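Local coordinates for protein BauA (PDB 6HCP) that imports the ferric siderophore preacinetobactin across the outer membrane of Acinetobacter baumannii as a TonB-dependent barrel receptor, at residues A169-A174 / E198-G203; L231-Q234 / R239-V242; P385-P390 / W402-E407; K490-P495 / P550-D555; T589-K592 / N596-H599. All coordinates share one frame; numbering follows the deposited sequence.

Contact 1 of 5, residues A169-A174 / E198-G203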
# COMPACT_ATOMS: atom_id res chain seq x y z
N ALA A 169 32.92 -22.06 -12.90
CA ALA A 169 34.04 -21.56 -12.12
C ALA A 169 34.89 -22.74 -11.60
O ALA A 169 34.47 -23.90 -11.63
CB ALA A 169 33.53 -20.71 -10.97
N ASP A 170 36.07 -22.41 -11.08
CA ASP A 170 37.08 -23.40 -10.64
C ASP A 170 36.53 -24.25 -9.49
O ASP A 170 36.56 -25.48 -9.56
CB ASP A 170 38.39 -22.71 -10.26
CG ASP A 170 39.22 -22.32 -11.47
OD1 ASP A 170 39.14 -23.03 -12.50
OD2 ASP A 170 39.91 -21.29 -11.40
N GLU A 171 35.88 -23.58 -8.53
CA GLU A 171 35.33 -24.24 -7.34
C GLU A 171 33.93 -24.76 -7.63
O GLU A 171 33.09 -24.05 -8.18
CB GLU A 171 35.32 -23.26 -6.16
CG GLU A 171 36.68 -23.10 -5.51
CD GLU A 171 37.49 -24.39 -5.47
OE1 GLU A 171 37.08 -25.31 -4.72
OE2 GLU A 171 38.46 -24.51 -6.25
N PRO A 172 33.62 -26.01 -7.21
CA PRO A 172 32.30 -26.59 -7.45
C PRO A 172 31.21 -25.70 -6.82
O PRO A 172 31.45 -25.03 -5.83
CB PRO A 172 32.37 -27.97 -6.77
CG PRO A 172 33.86 -28.27 -6.70
CD PRO A 172 34.52 -26.92 -6.50
N PHE A 173 30.05 -25.66 -7.47
CA PHE A 173 29.03 -24.67 -7.17
C PHE A 173 27.66 -25.31 -7.32
O PHE A 173 27.41 -26.04 -8.28
CB PHE A 173 29.15 -23.49 -8.13
CG PHE A 173 28.08 -22.45 -7.95
CD1 PHE A 173 28.14 -21.55 -6.89
CD2 PHE A 173 27.07 -22.29 -8.89
CE1 PHE A 173 27.21 -20.53 -6.77
CE2 PHE A 173 26.14 -21.27 -8.76
CZ PHE A 173 26.20 -20.41 -7.69
N ALA A 174 26.77 -25.05 -6.35
CA ALA A 174 25.40 -25.47 -6.47
C ALA A 174 24.50 -24.54 -5.66
O ALA A 174 24.72 -24.32 -4.47
CB ALA A 174 25.24 -26.91 -6.04
N GLU A 198 42.66 -33.02 -14.86
CA GLU A 198 43.73 -32.83 -13.90
C GLU A 198 44.03 -31.33 -13.75
O GLU A 198 44.49 -30.90 -12.70
CB GLU A 198 44.98 -33.60 -14.33
CG GLU A 198 44.82 -35.10 -14.21
CD GLU A 198 46.09 -35.86 -13.88
OE1 GLU A 198 46.95 -35.28 -13.18
OE2 GLU A 198 46.22 -37.01 -14.32
N ASN A 199 43.81 -30.55 -14.81
CA ASN A 199 44.08 -29.10 -14.76
C ASN A 199 42.76 -28.31 -14.85
O ASN A 199 42.78 -27.11 -15.07
CB ASN A 199 45.07 -28.67 -15.84
CG ASN A 199 46.40 -29.37 -15.71
OD1 ASN A 199 47.29 -28.90 -15.00
ND2 ASN A 199 46.49 -30.58 -16.24
N LYS A 200 41.63 -28.98 -14.58
CA LYS A 200 40.30 -28.36 -14.62
C LYS A 200 40.07 -27.70 -15.99
O LYS A 200 39.54 -26.60 -16.09
CB LYS A 200 40.17 -27.35 -13.48
CG LYS A 200 40.02 -27.98 -12.10
CD LYS A 200 39.94 -26.97 -10.98
CE LYS A 200 39.52 -27.61 -9.68
NZ LYS A 200 39.30 -26.58 -8.64
N GLU A 201 40.44 -28.43 -17.04
CA GLU A 201 40.46 -27.90 -18.38
C GLU A 201 39.05 -28.02 -18.99
O GLU A 201 38.78 -27.40 -20.03
CB GLU A 201 41.53 -28.60 -19.22
CG GLU A 201 41.31 -30.10 -19.39
CD GLU A 201 42.08 -30.98 -18.41
OE1 GLU A 201 42.52 -30.47 -17.36
OE2 GLU A 201 42.22 -32.19 -18.69
N PHE A 202 38.19 -28.85 -18.39
CA PHE A 202 36.80 -29.00 -18.81
C PHE A 202 35.85 -28.40 -17.77
O PHE A 202 36.04 -28.58 -16.57
CB PHE A 202 36.40 -30.46 -19.02
CG PHE A 202 37.25 -31.21 -20.01
CD1 PHE A 202 36.97 -31.13 -21.37
CD2 PHE A 202 38.27 -32.04 -19.59
CE1 PHE A 202 37.75 -31.83 -22.28
CE2 PHE A 202 39.04 -32.75 -20.50
CZ PHE A 202 38.79 -32.61 -21.85
N GLY A 203 34.78 -27.77 -18.25
CA GLY A 203 33.75 -27.18 -17.37
C GLY A 203 32.36 -27.56 -17.82
O GLY A 203 32.07 -27.65 -19.02

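Contact 2 of 5, residues L231-Q234 / R239-V242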
# COMPACT_ATOMS: atom_id res chain seq x y z
N LEU A 231 29.22 -25.65 -21.63
CA LEU A 231 30.40 -26.55 -21.61
C LEU A 231 31.59 -25.78 -22.17
O LEU A 231 31.47 -25.06 -23.15
CB LEU A 231 30.14 -27.79 -22.46
CG LEU A 231 28.81 -28.49 -22.25
CD1 LEU A 231 28.60 -29.58 -23.29
CD2 LEU A 231 28.73 -29.07 -20.84
N ASP A 232 32.77 -26.03 -21.61
CA ASP A 232 33.96 -25.45 -22.15
C ASP A 232 35.15 -26.40 -21.99
O ASP A 232 35.18 -27.25 -21.08
CB ASP A 232 34.27 -24.10 -21.51
CG ASP A 232 34.85 -24.22 -20.11
OD1 ASP A 232 34.06 -24.42 -19.18
OD2 ASP A 232 36.06 -23.90 -19.94
N TRP A 233 36.10 -26.25 -22.90
CA TRP A 233 37.42 -26.91 -22.85
C TRP A 233 38.50 -25.86 -23.09
O TRP A 233 38.46 -25.13 -24.08
CB TRP A 233 37.50 -28.06 -23.85
CG TRP A 233 38.90 -28.56 -24.05
CD1 TRP A 233 39.63 -29.28 -23.16
CD2 TRP A 233 39.77 -28.28 -25.16
NE1 TRP A 233 40.90 -29.48 -23.63
CE2 TRP A 233 41.01 -28.89 -24.87
CE3 TRP A 233 39.63 -27.60 -26.37
CZ2 TRP A 233 42.10 -28.83 -25.73
CZ3 TRP A 233 40.70 -27.55 -27.24
CH2 TRP A 233 41.92 -28.16 -26.92
N GLN A 234 39.41 -25.72 -22.13
CA GLN A 234 40.53 -24.81 -22.23
C GLN A 234 41.80 -25.63 -22.51
O GLN A 234 42.27 -26.35 -21.64
CB GLN A 234 40.75 -24.01 -20.95
CG GLN A 234 39.51 -23.31 -20.43
CD GLN A 234 38.93 -22.34 -21.43
OE1 GLN A 234 39.63 -21.48 -21.98
NE2 GLN A 234 37.65 -22.50 -21.70
N ARG A 239 40.68 -23.41 -27.55
CA ARG A 239 39.55 -23.35 -26.59
C ARG A 239 38.25 -23.63 -27.35
O ARG A 239 38.11 -23.26 -28.52
CB ARG A 239 39.50 -21.97 -25.94
CG ARG A 239 40.73 -21.62 -25.12
CD ARG A 239 40.83 -20.13 -24.86
NE ARG A 239 41.04 -19.41 -26.10
CZ ARG A 239 42.21 -19.30 -26.72
NH1 ARG A 239 42.30 -18.54 -27.80
NH2 ARG A 239 43.28 -19.90 -26.23
N VAL A 240 37.34 -24.36 -26.70
CA VAL A 240 36.01 -24.63 -27.27
C VAL A 240 34.95 -24.33 -26.20
O VAL A 240 35.15 -24.64 -25.03
CB VAL A 240 35.88 -26.07 -27.77
CG1 VAL A 240 34.47 -26.36 -28.26
CG2 VAL A 240 36.91 -26.37 -28.85
N PHE A 241 33.88 -23.65 -26.63
CA PHE A 241 32.72 -23.31 -25.77
C PHE A 241 31.45 -23.78 -26.46
O PHE A 241 31.23 -23.48 -27.61
CB PHE A 241 32.64 -21.80 -25.55
CG PHE A 241 33.86 -21.17 -24.95
CD1 PHE A 241 34.00 -21.05 -23.59
CD2 PHE A 241 34.86 -20.65 -25.76
CE1 PHE A 241 35.11 -20.43 -23.04
CE2 PHE A 241 35.95 -20.02 -25.21
CZ PHE A 241 36.11 -19.97 -23.85
N VAL A 242 30.63 -24.57 -25.75
CA VAL A 242 29.37 -25.03 -26.27
C VAL A 242 28.26 -24.56 -25.32
O VAL A 242 28.40 -24.66 -24.10
CB VAL A 242 29.37 -26.56 -26.43
CG1 VAL A 242 28.01 -27.08 -26.85
CG2 VAL A 242 30.44 -27.02 -27.39

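Contact 3 of 5, residues P385-P390 / W402-E407. With EDO (1,2-ethanediol), chain Q.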
# COMPACT_ATOMS: atom_id res chain seq x y z
N PRO A 385 -13.50 -18.36 -38.08
CA PRO A 385 -14.84 -18.89 -38.35
C PRO A 385 -15.65 -19.08 -37.06
O PRO A 385 -15.19 -19.72 -36.11
CB PRO A 385 -14.58 -20.23 -39.06
CG PRO A 385 -13.18 -20.10 -39.61
CD PRO A 385 -12.44 -19.21 -38.63
N GLY A 386 -16.83 -18.45 -37.01
CA GLY A 386 -17.72 -18.56 -35.85
C GLY A 386 -17.47 -17.46 -34.83
O GLY A 386 -18.16 -17.36 -33.83
N PHE A 387 -16.45 -16.63 -35.08
CA PHE A 387 -16.01 -15.63 -34.08
C PHE A 387 -15.70 -14.32 -34.81
O PHE A 387 -14.70 -13.65 -34.51
CB PHE A 387 -14.78 -16.14 -33.32
CG PHE A 387 -15.06 -17.24 -32.34
CD1 PHE A 387 -15.11 -18.57 -32.75
CD2 PHE A 387 -15.23 -16.96 -31.00
CE1 PHE A 387 -15.42 -19.57 -31.85
CE2 PHE A 387 -15.50 -17.98 -30.09
CZ PHE A 387 -15.58 -19.28 -30.51
N SER A 388 -16.49 -14.03 -35.83
CA SER A 388 -16.20 -12.97 -36.76
C SER A 388 -16.73 -11.63 -36.22
O SER A 388 -16.31 -10.58 -36.66
CB SER A 388 -16.75 -13.28 -38.13
OG SER A 388 -18.16 -13.37 -38.09
N ASP A 389 -17.72 -11.68 -35.33
CA ASP A 389 -18.25 -10.45 -34.76
C ASP A 389 -17.26 -9.95 -33.71
O ASP A 389 -16.72 -10.73 -32.94
CB ASP A 389 -19.62 -10.66 -34.11
CG ASP A 389 -20.73 -10.98 -35.09
OD1 ASP A 389 -20.64 -10.59 -36.27
OD2 ASP A 389 -21.73 -11.54 -34.63
N PRO A 390 -17.04 -8.62 -33.62
CA PRO A 390 -16.20 -8.07 -32.57
C PRO A 390 -16.87 -8.23 -31.20
O PRO A 390 -18.10 -8.28 -31.11
CB PRO A 390 -16.03 -6.60 -32.96
CG PRO A 390 -17.21 -6.30 -33.86
CD PRO A 390 -17.54 -7.60 -34.55
N TRP A 402 -15.93 -11.67 -22.24
CA TRP A 402 -15.05 -11.84 -23.40
C TRP A 402 -15.55 -12.96 -24.31
O TRP A 402 -14.98 -13.20 -25.38
CB TRP A 402 -13.61 -12.10 -22.94
CG TRP A 402 -12.93 -10.87 -22.43
CD1 TRP A 402 -12.59 -10.60 -21.13
CD2 TRP A 402 -12.58 -9.71 -23.20
NE1 TRP A 402 -12.02 -9.36 -21.05
CE2 TRP A 402 -12.04 -8.78 -22.30
CE3 TRP A 402 -12.60 -9.41 -24.56
CZ2 TRP A 402 -11.49 -7.57 -22.73
CZ3 TRP A 402 -12.07 -8.21 -24.99
CH2 TRP A 402 -11.53 -7.30 -24.08
N GLY A 403 -16.63 -13.64 -23.91
CA GLY A 403 -17.21 -14.70 -24.74
C GLY A 403 -16.38 -15.98 -24.68
O GLY A 403 -15.43 -16.11 -23.91
N PRO A 404 -16.76 -17.02 -25.45
CA PRO A 404 -16.04 -18.28 -25.41
C PRO A 404 -14.66 -18.19 -26.10
O PRO A 404 -14.42 -17.30 -26.93
CB PRO A 404 -16.98 -19.25 -26.14
CG PRO A 404 -17.84 -18.38 -27.03
CD PRO A 404 -17.85 -16.98 -26.44
N LYS A 405 -13.74 -19.05 -25.67
CA LYS A 405 -12.44 -19.19 -26.23
C LYS A 405 -12.52 -19.99 -27.52
O LYS A 405 -12.88 -21.16 -27.50
CB LYS A 405 -11.54 -19.91 -25.24
CG LYS A 405 -10.09 -20.06 -25.67
CD LYS A 405 -9.37 -21.09 -24.84
CE LYS A 405 -7.91 -20.76 -24.62
NZ LYS A 405 -7.35 -21.52 -23.48
N PRO A 406 -12.11 -19.44 -28.68
CA PRO A 406 -12.11 -20.22 -29.92
C PRO A 406 -11.05 -21.32 -29.85
O PRO A 406 -9.99 -21.15 -29.24
CB PRO A 406 -11.83 -19.21 -31.04
CG PRO A 406 -11.35 -17.94 -30.35
CD PRO A 406 -11.74 -18.03 -28.89
N GLU A 407 -11.38 -22.47 -30.43
CA GLU A 407 -10.41 -23.51 -30.60
C GLU A 407 -9.27 -22.99 -31.48
O GLU A 407 -9.50 -22.19 -32.38
CB GLU A 407 -11.08 -24.73 -31.25
CG GLU A 407 -10.46 -26.03 -30.81
CD GLU A 407 -10.85 -27.20 -31.70
OE1 GLU A 407 -11.99 -27.18 -32.22
OE2 GLU A 407 -9.99 -28.07 -31.94
C1 EDO Q . -11.84 -21.75 -35.00
O1 EDO Q . -11.18 -22.88 -34.45
C2 EDO Q . -13.28 -22.10 -35.35
O2 EDO Q . -14.10 -21.84 -34.21

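Contact 4 of 5, residues K490-P495 / P550-D555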
# COMPACT_ATOMS: atom_id res chain seq x y z
N LYS A 490 17.12 -4.39 -44.13
CA LYS A 490 16.72 -4.97 -45.43
C LYS A 490 15.85 -3.95 -46.16
O LYS A 490 14.94 -3.34 -45.57
CB LYS A 490 15.93 -6.26 -45.18
CG LYS A 490 15.39 -6.94 -46.41
CD LYS A 490 14.82 -8.31 -46.11
CE LYS A 490 13.72 -8.28 -45.07
NZ LYS A 490 12.47 -7.78 -45.66
N GLY A 491 16.10 -3.78 -47.46
CA GLY A 491 15.30 -2.86 -48.25
C GLY A 491 13.88 -3.36 -48.44
O GLY A 491 13.62 -4.54 -48.51
N ASP A 492 12.95 -2.41 -48.51
CA ASP A 492 11.55 -2.71 -48.83
C ASP A 492 11.42 -2.96 -50.34
O ASP A 492 12.28 -2.53 -51.15
CB ASP A 492 10.66 -1.53 -48.43
CG ASP A 492 10.55 -1.33 -46.93
OD1 ASP A 492 10.67 -2.31 -46.20
OD2 ASP A 492 10.15 -0.22 -46.54
N GLN A 493 10.27 -3.53 -50.73
CA GLN A 493 9.96 -3.81 -52.14
C GLN A 493 8.75 -2.96 -52.57
O GLN A 493 7.76 -2.88 -51.86
CB GLN A 493 9.67 -5.29 -52.36
CG GLN A 493 9.32 -5.62 -53.81
CD GLN A 493 9.39 -7.10 -54.08
OE1 GLN A 493 8.95 -7.90 -53.27
NE2 GLN A 493 9.98 -7.48 -55.20
N ALA A 494 8.90 -2.27 -53.70
CA ALA A 494 7.86 -1.43 -54.25
C ALA A 494 6.67 -2.31 -54.64
O ALA A 494 6.85 -3.39 -55.22
CB ALA A 494 8.39 -0.65 -55.42
N PRO A 495 5.43 -1.92 -54.29
CA PRO A 495 4.25 -2.70 -54.68
C PRO A 495 3.96 -2.65 -56.20
O PRO A 495 4.48 -1.77 -56.91
CB PRO A 495 3.14 -2.03 -53.85
CG PRO A 495 3.58 -0.58 -53.74
CD PRO A 495 5.09 -0.65 -53.61
N PRO A 550 2.48 6.91 -59.17
CA PRO A 550 3.28 7.24 -57.99
C PRO A 550 4.53 6.35 -57.93
O PRO A 550 4.49 5.21 -58.36
CB PRO A 550 2.32 6.89 -56.82
CG PRO A 550 1.53 5.71 -57.37
CD PRO A 550 1.33 6.05 -58.83
N THR A 551 5.63 6.90 -57.40
CA THR A 551 6.91 6.22 -57.34
C THR A 551 7.26 5.87 -55.89
O THR A 551 7.12 6.69 -55.00
CB THR A 551 7.99 7.09 -57.99
OG1 THR A 551 7.52 7.46 -59.29
CG2 THR A 551 9.34 6.40 -58.06
N PHE A 552 7.68 4.62 -55.67
CA PHE A 552 8.16 4.14 -54.37
C PHE A 552 9.60 4.63 -54.14
O PHE A 552 10.48 4.43 -54.99
CB PHE A 552 8.06 2.62 -54.33
CG PHE A 552 8.19 2.00 -52.96
CD1 PHE A 552 7.17 2.16 -52.02
CD2 PHE A 552 9.31 1.27 -52.60
CE1 PHE A 552 7.27 1.59 -50.77
CE2 PHE A 552 9.41 0.69 -51.34
CZ PHE A 552 8.39 0.84 -50.43
N VAL A 553 9.79 5.37 -53.04
CA VAL A 553 11.04 6.08 -52.78
C VAL A 553 11.56 5.73 -51.38
O VAL A 553 10.80 5.31 -50.52
CB VAL A 553 10.89 7.60 -52.95
CG1 VAL A 553 10.61 7.97 -54.39
CG2 VAL A 553 9.85 8.19 -52.01
N SER A 554 12.87 5.92 -51.18
CA SER A 554 13.56 5.65 -49.91
C SER A 554 13.98 6.98 -49.28
O SER A 554 14.96 7.02 -48.56
CB SER A 554 14.74 4.73 -50.14
OG SER A 554 15.64 5.32 -51.06
N ASP A 555 13.11 7.98 -49.43
CA ASP A 555 13.33 9.39 -49.12
C ASP A 555 12.94 9.74 -47.67
O ASP A 555 13.13 10.87 -47.25
CB ASP A 555 12.43 10.29 -50.00
CG ASP A 555 12.88 10.39 -51.44
OD1 ASP A 555 13.98 9.90 -51.73
OD2 ASP A 555 12.07 10.86 -52.27

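Contact 5 of 5, residues T589-K592 / N596-H599. With EDO (1,2-ethanediol), chain E.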
# COMPACT_ATOMS: atom_id res chain seq x y z
N THR A 589 11.90 14.02 -39.99
CA THR A 589 12.41 15.13 -40.81
C THR A 589 11.83 15.06 -42.23
O THR A 589 11.58 16.11 -42.83
CB THR A 589 13.94 15.15 -40.86
OG1 THR A 589 14.37 13.85 -41.26
CG2 THR A 589 14.53 15.55 -39.52
N LYS A 590 11.58 13.85 -42.74
CA LYS A 590 11.00 13.71 -44.08
C LYS A 590 9.96 12.59 -44.05
O LYS A 590 10.27 11.46 -43.72
CB LYS A 590 12.10 13.43 -45.10
CG LYS A 590 13.22 14.46 -45.13
CD LYS A 590 14.47 14.02 -45.86
CE LYS A 590 15.69 14.83 -45.50
NZ LYS A 590 16.92 14.26 -46.10
N THR A 591 8.73 12.95 -44.43
CA THR A 591 7.57 12.08 -44.37
C THR A 591 6.79 12.18 -45.68
O THR A 591 6.91 13.14 -46.40
CB THR A 591 6.68 12.44 -43.16
OG1 THR A 591 6.08 13.71 -43.41
CG2 THR A 591 7.46 12.48 -41.86
N LYS A 592 5.98 11.16 -45.94
CA LYS A 592 5.11 11.09 -47.13
C LYS A 592 4.27 12.38 -47.28
O LYS A 592 3.58 12.80 -46.36
CB LYS A 592 4.20 9.87 -47.02
CG LYS A 592 3.34 9.62 -48.24
CD LYS A 592 2.42 8.44 -48.11
CE LYS A 592 1.50 8.30 -49.30
NZ LYS A 592 1.04 6.90 -49.49
N ASN A 596 3.87 15.21 -42.10
CA ASN A 596 4.27 15.12 -40.70
C ASN A 596 5.71 15.61 -40.53
O ASN A 596 6.35 15.35 -39.50
CB ASN A 596 4.11 13.69 -40.19
CG ASN A 596 2.66 13.32 -40.03
OD1 ASN A 596 1.82 14.17 -39.69
ND2 ASN A 596 2.37 12.05 -40.22
N ASP A 597 6.21 16.38 -41.50
CA ASP A 597 7.59 16.90 -41.39
C ASP A 597 7.72 17.77 -40.14
O ASP A 597 6.90 18.65 -39.88
CB ASP A 597 8.01 17.70 -42.62
CG ASP A 597 8.25 16.88 -43.87
OD1 ASP A 597 7.99 15.66 -43.86
OD2 ASP A 597 8.70 17.48 -44.86
N GLY A 598 8.80 17.55 -39.38
CA GLY A 598 9.09 18.35 -38.22
C GLY A 598 8.33 17.87 -36.99
O GLY A 598 8.57 18.37 -35.89
N HIS A 599 7.52 16.82 -37.13
CA HIS A 599 6.80 16.27 -35.95
C HIS A 599 7.75 15.40 -35.12
O HIS A 599 8.86 15.04 -35.56
CB HIS A 599 5.57 15.47 -36.41
CG HIS A 599 4.47 16.31 -36.95
ND1 HIS A 599 3.25 15.77 -37.32
CD2 HIS A 599 4.40 17.63 -37.22
CE1 HIS A 599 2.47 16.73 -37.79
NE2 HIS A 599 3.16 17.88 -37.75
C1 EDO E . 10.09 8.05 -40.68
O1 EDO E . 11.20 7.74 -41.51
C2 EDO E . 9.59 9.41 -41.16
O2 EDO E . 8.95 9.22 -42.42

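Contact 1 of 5, residues A169-A174 / E198-G203
K200 makes this contact for residues 198-203, reaching across to D170 and E171. Just before it, N199 gives its backbone N to the carboxylate of E201 (N199 N to E201 OE1, 2.9 Å), a bond inside the turn that spans the lysine. K200 itself has left-handed helical backbone angles. Its CG stands beside the backbone N (chi1 -73°), and from there the chain runs fully extended, so that the ammonium group arrives at the other segment. K200 NZ lies 3.1 Å from D170 O and hydrogen-bonds to it from above the carbonyl plane, 68° out. The same nitrogen forms a salt bridge to the bent side chain of E171, with K200 NZ 3.3 Å from E171 OE2. The carboxylate of D170 does not meet the ammonium: D170 OD1 stays 5.2 Å from K200 NZ. Beyond the lysine, E201 and F202 both face F196 in a classic beta bulge, and F202 and G203 begin barrel strand 202-212, where the F202 ring meets W233. One positive nitrogen thus serves a carbonyl and a carboxylate at the exposed periplasmic rim, a polar clasp in which the nearby acid of D170 probably adds only a weaker electrostatic pull.

Contact 2 of 5, residues L231-Q234 / R239-V242
Q234 folds back over its neighbours on the hairpin, its amide turned against both R239 and F241. The chain bends at chi2 (-60°), which brings Q234 OE1 to 3.3 Å from R239 CG, against the aliphatic part of the arginine. The other end of the amide, Q234 NE2, approaches F241 CE1 to 3.5 Å, obliquely to a ring whose plane is 49° from that of the amide. Q234 NE2 also donates to D232 OD2 at 2.8 Å, reaching the anti side of the carboxylate, and this bond fixes the amide's rotation. D232 OD2 has a second, charged partner in R195, while D232 CB packs 3.7 Å from F241 CD1. The opposite face is apolar: V240 CG2 comes to the edge of the W233 indole, 3.9 Å from W233 CE3, and L231 sits beside V242. The pairing beneath is regular antiparallel, with L231-V242 and W233-V240 hydrogen-bonded pairs; L231 N to V242 O is 2.8 Å. The two strands form a barrel hairpin closed by a tight periplasmic turn. Strand 202-212 and the residue before it flank one edge, G203 bonding to D232 and E201 to Q234 through the backbone. Strand 282-297 lies on the other edge, where D297 and E295 take the guanidinium of R239 and R293 makes a cation-pi contact with F241.

Contact 3 of 5, residues P385-P390 / W402-E407
In the long extracellular loop between barrel strands 361-381 and 412-431, the ring of F387 settles on P406 and brushes P404. The pyrrolidine of P406 lies over one face of the phenyl ring: P406 CB is 3.6 Å from the F387 ring centroid and only 9° off the normal, a nearly ideal CH-pi contact. Close by, P406 CA reaches F387 CZ at 3.6 Å. The side chain leaves F387 toward residues 402-407, with CG anti to the carbonyl carbon (chi1 -72°). Such long surface loops rising from the outer end of the barrel are a feature of TonB-dependent receptors, and this one contains the short strand 391-394, which pairs with strand 331-358; L336 and Q338 of the latter touch F387 and P406. Towards the far end of the ring, F387 CE2 meets P404 CG at 3.9 Å and P404 O at 3.4 Å, the carbonyl coming in obliquely. A 1,2-ethanediol molecule, probably from the crystallisation liquor, bridges the segments at one side: its O1 is 2.8 Å from E407 O, and its O2 makes a weak bond to P385 O while lying at the edge of the F387 ring. T409 OG1 binds the same molecule.

Contact 4 of 5, residues K490-P495 / P550-D555
Q493, whose backbone passes over the ring of F552, has its side-chain NE2 gripped by two carbonyl oxygens, those of P457 and G502, with P457 the stronger; a weak bond from N454 ND2 reaches its OE1. The side chain leaves the backbone away from F552, and what the segment offers the ring is mostly carbon and peptide. No hydrogen bond links the two segments directly. The phenyl ring carries the contact: F552 CG lies anti to the backbone N (chi1 -165°), laying the ring under the chain from Q493 to P495. A494 CA stands 3.4 Å above the ring plane, displaced toward the rim, and forms a CH-pi contact 27° off the normal. The methyl is just as close, A494 CB lying 3.5 Å from F552 CB. P495 crosses at about a right angle over the same face, P495 CD lying 3.8 Å from F552 CD1. D492 takes the edge instead: D492 CB is in the plane of the ring, 3.8 Å from F552 CZ. F505, from the same loop, meets the F552 ring almost parallel, and N500 OD1 binds F552 N. The arrangement belongs to the outer mouth of a TonB-dependent receptor barrel, where residues 550-555 of strand 549-569 meet the extracellular loop 490-507, which lays its backbone on F552.

Contact 5 of 5, residues T589-K592 / N596-H599
At the end of strand 575-590 the backbone of T589 comes nearest that of D597, 5.2 Å from T589 CA to D597 CA, and D597 belongs to a type II turn from N596 to H599, closed by H599 N to N596 O and with G598 at phi 83°, an angle that suits glycine. T591 and D597 do the gripping. D597 OD1 accepts two bonds from T591: the backbone N at 2.9 Å, nearly along the C-O axis, and the hydroxyl OG1 at 2.8 Å on the anti side. The donors arrive from opposite faces of the carboxylate plane, which should hold the group firmly. The threonine hydroxyl also accepts, with N596 N 3.0 Å from T591 OG1. Its torsion (chi1 69°) turns OG1 toward the turn, within reach of both D597 OD1 and N596 N. N596 packs its CB against this side chain and sends its ND2 out to E641. Within the turn, the H599 ring lies over N596 CA. On the other flank a 1,2-ethanediol, probably from the crystallisation liquor, puts O2 2.9 Å from K590 O; its second partner is S537. In this extracellular hairpin connection, T589 and K590 both face E557 of strand 549-569 in a classic beta bulge, and T589 OG1 binds that glutamate. G598 and H599 bond to the backbone of L588 in strand 575-590, and H599, hydrogen-bonded through ND1 to A640 O, leads into strand 599-618.

Overall arrangement
From the N terminus the chain leaves the plug and enters the barrel at contact 1, which closes a loop around the first hairpin, strands 173-181 and 184-196. Contact 2 follows in series and closes the short turn between strands 221-234 and 238-252; the two touch where E201 and G203 bond to Q234 and D232, at the periplasmic end. Contact 3 comes next, gathering one long extracellular loop, its centre about 51 Å from that of contact 2. Contact 4 spans the hairpin of strands 508-520 and 524-541 by joining loop 490-507 to strand 549-569, and contact 5 then closes the loop after strand 575-590, about 17 Å away between centres and touching it. None of the five encloses or crosses another.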